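Local coordinates for protein arginase 1, mitochondrial (Arabidopsis thaliana, PDB 6VSU) that hydrolyses L-arginine to urea and L-ornithine, and agmatine to urea and putrescine, with two manganese ions in each subunit of a homohexamer, at residues Leu33-Gly38 with Glu128-Pro133; Phe257-Ser262 with Gly302-Val307; Lys10-Val15 with Arg105-Asp110; Leu197-Arg202 with Glu218-Arg223. All coordinates share one frame; numbering follows the deposited sequence.

Interaction 1 of 4, residues Leu33-Gly38 with Glu128-Pro133; sequences LVRLLG and EEPLRP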
loop_
_atom_site.group_PDB
_atom_site.type_symbol
_atom_site.label_atom_id
_atom_site.label_comp_id
_atom_site.label_asym_id
_atom_site.label_seq_id
_atom_site.Cartn_x
_atom_site.Cartn_y
_atom_site.Cartn_z
ATOM N N LEU E 33 -29.461 -31.066 -5.778
ATOM C CA LEU E 33 -28.502 -31.086 -6.906
ATOM C C LEU E 33 -27.488 -32.220 -6.729
ATOM O O LEU E 33 -27.274 -33.015 -7.665
ATOM C CB LEU E 33 -27.830 -29.725 -6.991
ATOM C CG LEU E 33 -26.716 -29.558 -8.026
ATOM C CD1 LEU E 33 -27.159 -29.967 -9.433
ATOM C CD2 LEU E 33 -26.282 -28.083 -8.030
ATOM N N VAL E 34 -26.864 -32.309 -5.566
ATOM C CA VAL E 34 -25.839 -33.360 -5.341
ATOM C C VAL E 34 -26.456 -34.732 -5.566
ATOM O O VAL E 34 -25.805 -35.560 -6.208
ATOM C CB VAL E 34 -25.204 -33.266 -3.958
ATOM C CG1 VAL E 34 -24.341 -34.482 -3.703
ATOM C CG2 VAL E 34 -24.387 -31.985 -3.845
ATOM N N ARG E 35 -27.646 -34.962 -5.027
ATOM C CA ARG E 35 -28.283 -36.294 -5.078
ATOM C C ARG E 35 -28.676 -36.605 -6.516
ATOM O O ARG E 35 -28.627 -37.791 -6.881
ATOM C CB ARG E 35 -29.483 -36.383 -4.125
ATOM C CG ARG E 35 -29.080 -36.439 -2.655
ATOM C CD ARG E 35 -30.229 -36.754 -1.712
ATOM N NE ARG E 35 -31.268 -35.740 -1.658
ATOM C CZ ARG E 35 -31.269 -34.666 -0.880
ATOM N NH1 ARG E 35 -30.271 -34.381 -0.053
ATOM N NH2 ARG E 35 -32.280 -33.833 -0.938
ATOM N N LEU E 36 -29.109 -35.615 -7.288
ATOM C CA LEU E 36 -29.581 -35.864 -8.671
ATOM C C LEU E 36 -28.385 -36.256 -9.521
ATOM O O LEU E 36 -28.559 -37.098 -10.373
ATOM C CB LEU E 36 -30.329 -34.640 -9.208
ATOM C CG LEU E 36 -30.678 -34.679 -10.690
ATOM C CD1 LEU E 36 -31.989 -34.016 -10.966
ATOM C CD2 LEU E 36 -29.587 -33.982 -11.500
ATOM N N LEU E 37 -27.197 -35.717 -9.249
ATOM C CA LEU E 37 -25.972 -36.090 -9.988
ATOM C C LEU E 37 -25.549 -37.521 -9.612
ATOM O O LEU E 37 -25.066 -38.237 -10.504
ATOM C CB LEU E 37 -24.878 -35.054 -9.731
ATOM C CG LEU E 37 -25.086 -33.711 -10.418
ATOM C CD1 LEU E 37 -24.097 -32.697 -9.906
ATOM C CD2 LEU E 37 -25.011 -33.816 -11.940
ATOM N N GLY E 38 -25.727 -37.933 -8.357
ATOM C CA GLY E 38 -25.508 -39.318 -7.909
ATOM C C GLY E 38 -24.043 -39.678 -7.687
ATOM O O GLY E 38 -23.134 -39.074 -8.277
ATOM N N GLU E 128 -29.027 -32.358 5.119
ATOM C CA GLU E 128 -29.155 -32.654 3.679
ATOM C C GLU E 128 -28.024 -33.585 3.267
ATOM O O GLU E 128 -26.935 -33.151 2.981
ATOM C CB GLU E 128 -29.184 -31.358 2.873
ATOM C CG GLU E 128 -30.436 -30.563 3.162
ATOM C CD GLU E 128 -31.673 -31.120 2.487
ATOM O OE1 GLU E 128 -31.563 -31.918 1.511
ATOM O OE2 GLU E 128 -32.738 -30.704 2.895
ATOM N N GLU E 129 -28.351 -34.875 3.182
ATOM C CA GLU E 129 -27.409 -35.943 2.765
ATOM C C GLU E 129 -27.021 -35.708 1.302
ATOM O O GLU E 129 -27.918 -35.450 0.504
ATOM C CB GLU E 129 -28.131 -37.283 2.894
ATOM C CG GLU E 129 -27.207 -38.470 3.035
ATOM C CD GLU E 129 -26.696 -38.697 4.445
ATOM O OE1 GLU E 129 -27.526 -38.737 5.375
ATOM O OE2 GLU E 129 -25.470 -38.836 4.603
ATOM N N PRO E 130 -25.743 -35.851 0.886
ATOM C CA PRO E 130 -24.617 -36.111 1.776
ATOM C C PRO E 130 -23.683 -34.934 2.068
ATOM O O PRO E 130 -22.441 -35.107 2.057
ATOM C CB PRO E 130 -23.839 -37.126 0.927
ATOM C CG PRO E 130 -23.925 -36.494 -0.442
ATOM C CD PRO E 130 -25.311 -35.873 -0.514
ATOM N N LEU E 131 -24.255 -33.773 2.325
ATOM C CA LEU E 131 -23.447 -32.583 2.552
ATOM C C LEU E 131 -22.721 -32.738 3.897
ATOM O O LEU E 131 -23.327 -33.206 4.874
ATOM C CB LEU E 131 -24.323 -31.329 2.554
ATOM C CG LEU E 131 -25.200 -31.069 1.339
ATOM C CD1 LEU E 131 -25.913 -29.733 1.519
ATOM C CD2 LEU E 131 -24.475 -31.110 0.009
ATOM N N ARG E 132 -21.505 -32.213 3.935
ATOM C CA ARG E 132 -20.676 -32.065 5.138
ATOM C C ARG E 132 -20.203 -30.619 5.203
ATOM O O ARG E 132 -19.788 -30.046 4.220
ATOM C CB ARG E 132 -19.510 -33.044 5.043
ATOM C CG ARG E 132 -19.950 -34.492 4.906
ATOM C CD ARG E 132 -18.844 -35.447 5.379
ATOM N NE ARG E 132 -19.267 -36.831 5.380
ATOM C CZ ARG E 132 -18.566 -37.839 5.868
ATOM N NH1 ARG E 132 -17.392 -37.657 6.464
ATOM N NH2 ARG E 132 -19.031 -39.054 5.715
ATOM N N PRO E 133 -20.281 -29.955 6.362
ATOM C CA PRO E 133 -20.117 -28.514 6.406
ATOM C C PRO E 133 -18.630 -28.160 6.448
ATOM O O PRO E 133 -17.885 -28.714 7.249
ATOM C CB PRO E 133 -20.786 -28.116 7.726
ATOM C CG PRO E 133 -20.423 -29.303 8.613
ATOM C CD PRO E 133 -20.597 -30.500 7.690
#
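Arg35 reaches from the last turns of helix 7-37 to Glu128, the two side chains roughly perpendicular while their flat ends lie nearly coplanar, 29° apart. The guanidinium meets the carboxylate end-on: NH1 and NH2 both donate to the single oxygen Glu128 OE1, NH2 at 3.2 Å, in a salt bridge that approaches OE1 almost along its C-O bond. The same NH1 also donates to the backbone oxygen Glu129 O at 2.6 Å, in the carbonyl plane, so NH1 spends one hydrogen on the carboxylate and the other on a peptide carbonyl, both acceptors close to the guanidinium plane. A bend at chi3 (-65°) turns the arginine chain toward these acceptors, and its aliphatic CG and CD pass beside Glu129 O on the way. Were Glu128 cut back to an alanine, the guanidinium is likely to lose its charged mate, keep the Glu129 carbonyl as its acceptor across this contact and swing more freely toward solvent.

Beneath the polar pair lies an apolar layer. Val34 splits its two methyls between two neighbours: CG1 sits 3.6 Å from Pro130 CD, and CG2 lies 4.0 Å from Leu131 CD2. A beta-branched residue suits this place because it presents both methyls close to the helix backbone. Pro130 follows a cis peptide bond, which kinks the chain just before strand 131-136 begins, while Leu131 N bonds back to Glu128 O. Strand 43-48 borders this layer, with Ser43 touching Val34, Pro130 and Leu131, and helix 111-126 packs on Leu131 through Val125.

Interaction 2 of 4, residues Phe257-Ser262 with Gly302-Val307; sequences FAPGVS and GMTAMV. With NA (sodium ion), chain B.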
loop_
_atom_site.group_PDB
_atom_site.type_symbol
_atom_site.label_atom_id
_atom_site.label_comp_id
_atom_site.label_asym_id
_atom_site.label_seq_id
_atom_site.Cartn_x
_atom_site.Cartn_y
_atom_site.Cartn_z
ATOM N N PHE E 257 3.341 -15.608 4.747
ATOM C CA PHE E 257 2.416 -16.309 3.827
ATOM C C PHE E 257 1.007 -15.738 4.025
ATOM O O PHE E 257 0.250 -15.681 3.045
ATOM C CB PHE E 257 2.439 -17.837 3.998
ATOM C CG PHE E 257 3.826 -18.468 3.926
ATOM C CD1 PHE E 257 4.369 -18.833 2.713
ATOM C CD2 PHE E 257 4.620 -18.574 5.060
ATOM C CE1 PHE E 257 5.649 -19.363 2.646
ATOM C CE2 PHE E 257 5.926 -19.027 4.990
ATOM C CZ PHE E 257 6.441 -19.439 3.783
ATOM N N ALA E 258 0.690 -15.249 5.220
ATOM C CA ALA E 258 -0.685 -14.888 5.619
ATOM C C ALA E 258 -0.639 -13.642 6.477
ATOM O O ALA E 258 -0.790 -13.713 7.715
ATOM C CB ALA E 258 -1.371 -16.025 6.304
ATOM N N PRO E 259 -0.337 -12.467 5.849
ATOM C CA PRO E 259 -0.312 -11.229 6.599
ATOM C C PRO E 259 -1.719 -10.806 7.038
ATOM O O PRO E 259 -1.796 -9.959 7.941
ATOM C CB PRO E 259 0.414 -10.228 5.663
ATOM C CG PRO E 259 0.206 -10.781 4.281
ATOM C CD PRO E 259 0.090 -12.289 4.448
ATOM N N GLY E 260 -2.782 -11.248 6.321
ATOM C CA GLY E 260 -4.162 -10.804 6.535
ATOM C C GLY E 260 -4.738 -11.516 7.738
ATOM O O GLY E 260 -5.669 -12.393 7.571
ATOM N N VAL E 261 -4.174 -11.237 8.911
ATOM C CA VAL E 261 -4.655 -11.819 10.189
ATOM C C VAL E 261 -4.654 -10.686 11.220
ATOM O O VAL E 261 -3.903 -9.662 11.031
ATOM C CB VAL E 261 -3.761 -12.991 10.628
ATOM C CG1 VAL E 261 -3.780 -14.121 9.641
ATOM C CG2 VAL E 261 -2.330 -12.542 10.880
ATOM N N SER E 262 -5.376 -10.845 12.292
ATOM C CA SER E 262 -5.397 -9.838 13.371
ATOM C C SER E 262 -4.175 -10.026 14.275
ATOM O O SER E 262 -3.835 -9.121 15.026
ATOM C CB SER E 262 -6.667 -9.953 14.156
ATOM O OG SER E 262 -7.818 -9.774 13.341
ATOM N N GLY E 302 -4.995 -8.983 -2.209
ATOM C CA GLY E 302 -5.773 -10.072 -1.589
ATOM C C GLY E 302 -4.979 -11.372 -1.482
ATOM O O GLY E 302 -5.516 -12.423 -1.688
ATOM N N MET E 303 -3.700 -11.319 -1.188
ATOM C CA MET E 303 -2.876 -12.550 -1.148
ATOM C C MET E 303 -3.447 -13.468 -0.046
ATOM O O MET E 303 -3.562 -14.660 -0.306
ATOM C CB MET E 303 -1.403 -12.222 -0.871
ATOM C CG MET E 303 -0.526 -13.458 -0.801
ATOM S SD MET E 303 1.265 -13.128 -0.672
ATOM C CE MET E 303 1.331 -12.735 1.075
ATOM N N THR E 304 -3.864 -12.944 1.112
ATOM C CA THR E 304 -4.411 -13.806 2.208
ATOM C C THR E 304 -5.761 -14.376 1.820
ATOM O O THR E 304 -6.049 -15.525 2.195
ATOM C CB THR E 304 -4.361 -13.155 3.602
ATOM O OG1 THR E 304 -3.111 -12.479 3.769
ATOM C CG2 THR E 304 -4.493 -14.185 4.686
ATOM N N ALA E 305 -6.519 -13.687 0.972
ATOM C CA ALA E 305 -7.805 -14.211 0.435
ATOM C C ALA E 305 -7.481 -15.458 -0.391
ATOM O O ALA E 305 -8.213 -16.422 -0.277
ATOM C CB ALA E 305 -8.564 -13.172 -0.370
ATOM N N MET E 306 -6.420 -15.433 -1.203
ATOM C CA MET E 306 -6.056 -16.592 -2.063
ATOM C C MET E 306 -5.521 -17.750 -1.187
ATOM O O MET E 306 -5.806 -18.920 -1.481
ATOM C CB MET E 306 -4.998 -16.216 -3.093
ATOM C CG MET E 306 -5.421 -15.012 -3.905
ATOM S SD MET E 306 -6.826 -15.439 -4.998
ATOM C CE MET E 306 -6.163 -16.664 -6.126
ATOM N N VAL E 307 -4.781 -17.429 -0.135
ATOM C CA VAL E 307 -4.377 -18.424 0.902
ATOM C C VAL E 307 -5.622 -19.083 1.504
ATOM O O VAL E 307 -5.652 -20.323 1.602
ATOM C CB VAL E 307 -3.510 -17.765 1.995
ATOM C CG1 VAL E 307 -3.376 -18.620 3.274
ATOM C CG2 VAL E 307 -2.146 -17.425 1.454
HETATM NA NA NA B . -9.541 -11.389 14.967
HETATM O O HOH W 1 -8.433 -9.949 17.160
#
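Thr304, in the first turn of helix 303-319, takes the central place against the loop. Its OG1 accepts a hydrogen bond from Gly260 N at 2.9 Å, with an N-H...O angle of 144°, and also lies 3.3 Å from Pro259 CD. Its methyl CG2 rests on the same loop, near Ala258 CB (4.0 Å) and the Gly260 carbonyl. With chi1 at -42°, OG1 stands anti to the carbonyl carbon and is carried to the loop amide, so one threonine offers a polar and an apolar branch to the same turn. Gly260 suits the spot because a side chain here would run into Thr304 CB.

Flanking it, Met303 CE lies 3.6 Å from Pro259 CD, the two side chains set crosswise, and Val307 CG2 comes within 3.4 Å of Phe257 O. The bend at chi3 brings the flexible methionine's methyl up to the CD-CG edge of the rigid proline ring.

In the next shell, Asp298 bonds to Thr304 OG1 through its OD1 and to Ala305 N through its OD2, tying threonine and helix start together, while Gly260 is linked through its backbone to Asn294. Subunit contacts lie close by: Phe257 packs on Phe257 of a third subunit, and Met303 on Pro255 of a second.

Further along the loop, Ser262 OG binds a sodium ion at 2.9 Å, with Leu58, Glu292 and a water completing the ligands observed. Gly260 is the centre of an inverse gamma turn in the long loop that follows the manganese ligands Asp249 and Asp251, where the arginase fold places its active site at the C-terminal ends of the sheet strands.

Interaction 3 of 4, residues Lys10-Val15 with Arg105-Asp110; sequences KGQNRV and RDCGVD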
loop_
_atom_site.group_PDB
_atom_site.type_symbol
_atom_site.label_atom_id
_atom_site.label_comp_id
_atom_site.label_asym_id
_atom_site.label_seq_id
_atom_site.Cartn_x
_atom_site.Cartn_y
_atom_site.Cartn_z
ATOM N N LYS E 10 -39.486 -12.214 21.406
ATOM C CA LYS E 10 -40.397 -12.779 20.380
ATOM C C LYS E 10 -40.085 -12.147 19.026
ATOM O O LYS E 10 -40.115 -12.872 18.043
ATOM C CB LYS E 10 -41.871 -12.577 20.764
ATOM C CG LYS E 10 -42.856 -12.796 19.622
ATOM C CD LYS E 10 -44.299 -12.375 19.929
ATOM C CE LYS E 10 -45.149 -13.451 20.595
ATOM N NZ LYS E 10 -45.140 -14.795 19.950
ATOM N N GLY E 11 -39.878 -10.845 18.933
ATOM C CA GLY E 11 -39.491 -10.257 17.625
ATOM C C GLY E 11 -38.140 -10.814 17.127
ATOM O O GLY E 11 -37.989 -11.175 15.943
ATOM N N GLN E 12 -37.163 -10.919 18.021
ATOM C CA GLN E 12 -35.869 -11.520 17.691
ATOM C C GLN E 12 -36.086 -12.936 17.156
ATOM O O GLN E 12 -35.402 -13.319 16.233
ATOM C CB GLN E 12 -35.005 -11.470 18.936
ATOM C CG GLN E 12 -34.732 -10.050 19.409
ATOM C CD GLN E 12 -33.992 -10.129 20.717
ATOM O OE1 GLN E 12 -33.818 -11.224 21.254
ATOM N NE2 GLN E 12 -33.480 -8.998 21.171
ATOM N N ASN E 13 -37.047 -13.668 17.702
ATOM C CA ASN E 13 -37.275 -15.087 17.344
ATOM C C ASN E 13 -37.815 -15.118 15.915
ATOM O O ASN E 13 -37.483 -16.083 15.219
ATOM C CB ASN E 13 -38.149 -15.818 18.369
ATOM C CG ASN E 13 -37.399 -16.186 19.649
ATOM O OD1 ASN E 13 -36.179 -15.976 19.788
ATOM N ND2 ASN E 13 -38.123 -16.765 20.592
ATOM N N ARG E 14 -38.561 -14.095 15.502
ATOM C CA ARG E 14 -39.044 -14.009 14.100
ATOM C C ARG E 14 -37.833 -13.838 13.164
ATOM O O ARG E 14 -37.787 -14.522 12.141
ATOM C CB ARG E 14 -40.107 -12.915 13.965
ATOM C CG ARG E 14 -41.404 -13.205 14.709
ATOM C CD ARG E 14 -42.514 -12.196 14.482
ATOM N NE ARG E 14 -42.999 -12.323 13.121
ATOM C CZ ARG E 14 -44.058 -13.026 12.754
ATOM N NH1 ARG E 14 -44.794 -13.642 13.658
ATOM N NH2 ARG E 14 -44.391 -13.093 11.481
ATOM N N VAL E 15 -36.858 -13.003 13.538
ATOM C CA VAL E 15 -35.648 -12.805 12.689
ATOM C C VAL E 15 -34.799 -14.102 12.677
ATOM O O VAL E 15 -34.307 -14.512 11.583
ATOM C CB VAL E 15 -34.877 -11.576 13.173
ATOM C CG1 VAL E 15 -33.551 -11.432 12.468
ATOM C CG2 VAL E 15 -35.700 -10.318 13.012
ATOM N N ARG E 105 -27.483 -9.880 15.337
ATOM C CA ARG E 105 -26.889 -9.056 16.424
ATOM C C ARG E 105 -27.633 -7.728 16.485
ATOM O O ARG E 105 -27.907 -7.244 17.588
ATOM C CB ARG E 105 -25.425 -8.727 16.156
ATOM C CG ARG E 105 -24.469 -9.900 16.110
ATOM C CD ARG E 105 -23.040 -9.384 15.946
ATOM N NE ARG E 105 -22.572 -8.466 17.032
ATOM C CZ ARG E 105 -21.724 -7.447 16.863
ATOM N NH1 ARG E 105 -21.279 -7.149 15.644
ATOM N NH2 ARG E 105 -21.312 -6.749 17.913
ATOM N N ASP E 106 -27.923 -7.163 15.315
ATOM C CA ASP E 106 -28.506 -5.797 15.179
ATOM C C ASP E 106 -29.908 -5.742 15.792
ATOM O O ASP E 106 -30.327 -4.614 16.153
ATOM C CB ASP E 106 -28.503 -5.265 13.737
ATOM C CG ASP E 106 -28.649 -3.748 13.688
ATOM O OD1 ASP E 106 -27.670 -3.066 14.072
ATOM O OD2 ASP E 106 -29.745 -3.239 13.308
ATOM N N CYS E 107 -30.625 -6.863 15.940
ATOM C CA CYS E 107 -31.936 -6.811 16.637
ATOM C C CYS E 107 -31.811 -7.202 18.122
ATOM O O CYS E 107 -32.842 -7.374 18.762
ATOM C CB CYS E 107 -32.995 -7.611 15.893
ATOM S SG CYS E 107 -32.755 -9.395 15.969
ATOM N N GLY E 108 -30.604 -7.220 18.676
ATOM C CA GLY E 108 -30.396 -7.258 20.141
ATOM C C GLY E 108 -30.132 -8.668 20.665
ATOM O O GLY E 108 -30.138 -8.859 21.866
ATOM N N VAL E 109 -29.912 -9.641 19.796
ATOM C CA VAL E 109 -29.874 -11.064 20.224
ATOM C C VAL E 109 -28.560 -11.291 20.979
ATOM O O VAL E 109 -27.492 -10.905 20.472
ATOM C CB VAL E 109 -30.043 -12.018 19.032
ATOM C CG1 VAL E 109 -29.683 -13.445 19.391
ATOM C CG2 VAL E 109 -31.427 -11.970 18.491
ATOM N N ASP E 110 -28.638 -11.941 22.126
ATOM C CA ASP E 110 -27.464 -12.194 22.994
ATOM C C ASP E 110 -26.607 -13.313 22.379
ATOM O O ASP E 110 -26.987 -13.980 21.371
ATOM C CB ASP E 110 -27.920 -12.453 24.449
ATOM C CG ASP E 110 -28.650 -13.764 24.698
ATOM O OD1 ASP E 110 -28.291 -14.809 24.140
ATOM O OD2 ASP E 110 -29.636 -13.700 25.400
HETATM O O HOH W 2 -31.472 -12.369 22.851
HETATM O O HOH W 3 -32.506 -7.998 23.648
#
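Gln12 leaves helix 7-37 with its CB 3.6 Å from Val109 CG2, the two side chains running antiparallel alongside each other. CG, placed beside the backbone N by chi1 of -62°, passes 4.0 Å from Cys107 SG. From there the chain runs extended: CD lies 3.6 Å from Cys107 O, and OE1 passes Val109 CG2. NE2 donates to Cys107 O at 3.0 Å, a bent bond (130°) tilted out of the amide plane, and gives another hydrogen to a water that donates to Gly108 O. OE1 accepts from a second water, which bridges to Asp110 N, and from Arg113. Glutamine suits the place: its amide donates and accepts at once, on a chain long enough to cross from the helix. Shortened to an alanine, this position would probably leave Cys107 O and Arg113 without their mate and open a gap beside Cys107 and Gly108.

Gly108 has positive phi, and a side chain there would strike Gln12 NE2. Val15, one helical turn on, adds CG1 at 4.1 Å from Cys107 SG, and Leu29 of a fourth subunit packs on both. A glutamine thus bridges the long N-terminal helix to the turn between helices 101-106 and 111-126, with Asp110 N-capping the second.

Interaction 4 of 4, residues Leu197-Arg202 with Glu218-Arg223; sequences LQVGIR and EQYEMR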
loop_
_atom_site.group_PDB
_atom_site.type_symbol
_atom_site.label_atom_id
_atom_site.label_comp_id
_atom_site.label_asym_id
_atom_site.label_seq_id
_atom_site.Cartn_x
_atom_site.Cartn_y
_atom_site.Cartn_z
ATOM N N LEU E 197 -5.438 -32.189 18.824
ATOM C CA LEU E 197 -4.061 -31.911 18.412
ATOM C C LEU E 197 -4.016 -30.459 17.921
ATOM O O LEU E 197 -4.775 -30.122 16.963
ATOM C CB LEU E 197 -3.686 -32.830 17.265
ATOM C CG LEU E 197 -3.212 -34.207 17.664
ATOM C CD1 LEU E 197 -4.401 -35.053 18.096
ATOM C CD2 LEU E 197 -2.417 -34.883 16.532
ATOM N N GLN E 198 -3.206 -29.650 18.610
ATOM C CA GLN E 198 -2.965 -28.218 18.325
ATOM C C GLN E 198 -1.574 -28.146 17.706
ATOM O O GLN E 198 -0.659 -28.632 18.313
ATOM C CB GLN E 198 -3.106 -27.429 19.633
ATOM C CG GLN E 198 -4.522 -27.548 20.163
ATOM C CD GLN E 198 -4.755 -26.533 21.250
ATOM O OE1 GLN E 198 -3.942 -26.408 22.177
ATOM N NE2 GLN E 198 -5.875 -25.838 21.161
ATOM N N VAL E 199 -1.502 -27.671 16.468
ATOM C CA VAL E 199 -0.283 -27.641 15.630
ATOM C C VAL E 199 -0.018 -26.214 15.162
ATOM O O VAL E 199 -0.930 -25.579 14.651
ATOM C CB VAL E 199 -0.426 -28.603 14.437
ATOM C CG1 VAL E 199 0.862 -28.576 13.622
ATOM C CG2 VAL E 199 -0.761 -29.992 14.947
ATOM N N GLY E 200 1.239 -25.805 15.262
ATOM C CA GLY E 200 1.731 -24.475 14.877
ATOM C C GLY E 200 1.739 -23.486 15.997
ATOM O O GLY E 200 1.997 -22.315 15.727
ATOM N N ILE E 201 1.590 -23.955 17.228
ATOM C CA ILE E 201 1.449 -23.079 18.427
ATOM C C ILE E 201 2.764 -22.317 18.625
ATOM O O ILE E 201 3.805 -22.966 18.691
ATOM C CB ILE E 201 1.113 -23.895 19.676
ATOM C CG1 ILE E 201 -0.211 -24.646 19.578
ATOM C CG2 ILE E 201 1.152 -22.993 20.870
ATOM C CD1 ILE E 201 -1.404 -23.737 19.423
ATOM N N ARG E 202 2.724 -21.003 18.789
ATOM C CA ARG E 202 3.964 -20.255 19.113
ATOM C C ARG E 202 3.654 -19.020 19.955
ATOM O O ARG E 202 4.549 -18.181 20.132
ATOM C CB ARG E 202 4.677 -19.921 17.810
ATOM C CG ARG E 202 3.747 -19.324 16.766
ATOM C CD ARG E 202 4.442 -19.185 15.456
ATOM N NE ARG E 202 3.722 -18.378 14.527
ATOM C CZ ARG E 202 2.748 -18.780 13.730
ATOM N NH1 ARG E 202 2.268 -20.001 13.792
ATOM N NH2 ARG E 202 2.225 -17.920 12.864
ATOM N N GLU E 218 -3.088 -32.318 23.122
ATOM C CA GLU E 218 -1.748 -32.575 22.549
ATOM C C GLU E 218 -1.271 -31.317 21.814
ATOM O O GLU E 218 -1.844 -31.019 20.754
ATOM C CB GLU E 218 -1.848 -33.775 21.635
ATOM C CG GLU E 218 -2.234 -35.020 22.411
ATOM C CD GLU E 218 -2.705 -36.142 21.496
ATOM O OE1 GLU E 218 -1.870 -36.498 20.589
ATOM O OE2 GLU E 218 -3.921 -36.577 21.633
ATOM N N GLN E 219 -0.333 -30.570 22.402
ATOM C CA GLN E 219 0.078 -29.236 21.926
ATOM C C GLN E 219 1.420 -29.394 21.216
ATOM O O GLN E 219 2.375 -29.754 21.877
ATOM C CB GLN E 219 0.158 -28.220 23.066
ATOM C CG GLN E 219 -1.229 -27.817 23.525
ATOM C CD GLN E 219 -1.289 -26.822 24.663
ATOM O OE1 GLN E 219 -0.405 -26.809 25.512
ATOM N NE2 GLN E 219 -2.363 -26.037 24.718
ATOM N N TYR E 220 1.504 -29.106 19.925
ATOM C CA TYR E 220 2.778 -29.112 19.171
ATOM C C TYR E 220 3.176 -27.645 18.989
ATOM O O TYR E 220 2.456 -26.927 18.336
ATOM C CB TYR E 220 2.651 -29.920 17.874
ATOM C CG TYR E 220 2.387 -31.372 18.137
ATOM C CD1 TYR E 220 3.444 -32.227 18.370
ATOM C CD2 TYR E 220 1.115 -31.869 18.324
ATOM C CE1 TYR E 220 3.249 -33.542 18.736
ATOM C CE2 TYR E 220 0.901 -33.197 18.635
ATOM C CZ TYR E 220 1.967 -34.042 18.829
ATOM O OH TYR E 220 1.808 -35.359 19.178
ATOM N N GLU E 221 4.272 -27.242 19.588
ATOM C CA GLU E 221 4.856 -25.887 19.471
ATOM C C GLU E 221 5.907 -25.832 18.355
ATOM O O GLU E 221 6.597 -26.809 18.139
ATOM C CB GLU E 221 5.458 -25.505 20.808
ATOM C CG GLU E 221 4.418 -25.424 21.910
ATOM C CD GLU E 221 5.010 -24.992 23.236
ATOM O OE1 GLU E 221 5.641 -23.929 23.317
ATOM O OE2 GLU E 221 4.889 -25.741 24.189
ATOM N N MET E 222 5.966 -24.709 17.639
ATOM C CA MET E 222 6.893 -24.535 16.499
ATOM C C MET E 222 8.356 -24.670 16.952
ATOM O O MET E 222 9.160 -25.088 16.143
ATOM C CB MET E 222 6.668 -23.196 15.786
ATOM C CG MET E 222 5.393 -23.156 15.032
ATOM S SD MET E 222 5.281 -24.349 13.704
ATOM C CE MET E 222 6.798 -24.008 12.814
ATOM N N ARG E 223 8.687 -24.365 18.195
ATOM C CA ARG E 223 10.050 -24.598 18.695
ATOM C C ARG E 223 10.480 -26.073 18.615
ATOM O O ARG E 223 11.657 -26.280 18.824
ATOM C CB ARG E 223 10.186 -24.059 20.118
ATOM C CG ARG E 223 9.251 -24.654 21.149
ATOM C CD ARG E 223 9.305 -23.851 22.443
ATOM N NE ARG E 223 8.351 -24.399 23.395
ATOM C CZ ARG E 223 8.594 -25.451 24.206
ATOM N NH1 ARG E 223 9.764 -26.056 24.170
ATOM N NH2 ARG E 223 7.651 -25.952 25.005
HETATM O O HOH W 4 3.761 -27.248 15.339
#
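Strands 197-199 and 218-221 run parallel, 11° apart and 4.7 Å at closest approach, with Gln198 N bonding to Glu218 O at 2.9 Å and Tyr220 N to Gln198 O at 2.7 Å, both nearly straight. Beyond Val199 the first strand turns a corner at Gly200, whose positive phi suits a residue without a side chain. The pairing then resumes: Ile201 N donates to Tyr220 O, and Met222 N to Ile201 O.

On one face Gln198 and Gln219 lie side by side with their amide planes 1° apart. Gln219 NE2 donates to Gln198 OE1 at 3.0 Å, nearly in line with the acceptor C=O, a side-chain bond across neighbouring strands that two extended chains of equal length make possible. Gln198 NE2 is held by Pro167 O and His162, which fixes the turn of its amide. This pair belongs to the beta-alpha-beta unit of the arginase fold in which helix 206-215 joins the two strands, 218-221 being the outermost of the parallel sheet within the chain. The side chain of Ile201, on the same face, is about 7 Å from a manganese ion.

On the opposite face Leu197 CD2 lies 4.3 Å from Tyr220 CE2, and Val199 CG2 equally far from Tyr220 CD2; helix 225-232 also packs on that ring. Leu197 CD1 runs alongside the Glu218 carboxylate, whose charge is met by Arg195. Met222 CG lies 3.6 Å from Gly200 O, and the bend at chi2 folds SD back against Gly200 CA, while Arg202 NH1 bonds to that oxygen and its NH2 to Asp251 O.

From the N terminus, helix 7-37 serves two contacts. Interaction 3 takes its beginning to the turn after helix 101-106, and interaction 1 takes its end to the approach of strand 131-136; each closes a loop with 89 residues between its segments, and the two cross along the chain because their segments alternate. Interaction 4 follows in series with a short loop of 15 residues, joining adjacent strands at the sheet edge far from interaction 1, their centres 35 Å apart. Interaction 2 comes last, closing a loop of 39 residues and tying the loop after strand 244-249 to the C-terminal helix. Interactions 2 and 4, whose nearest atoms are about 7 Å apart, both touch a third subunit.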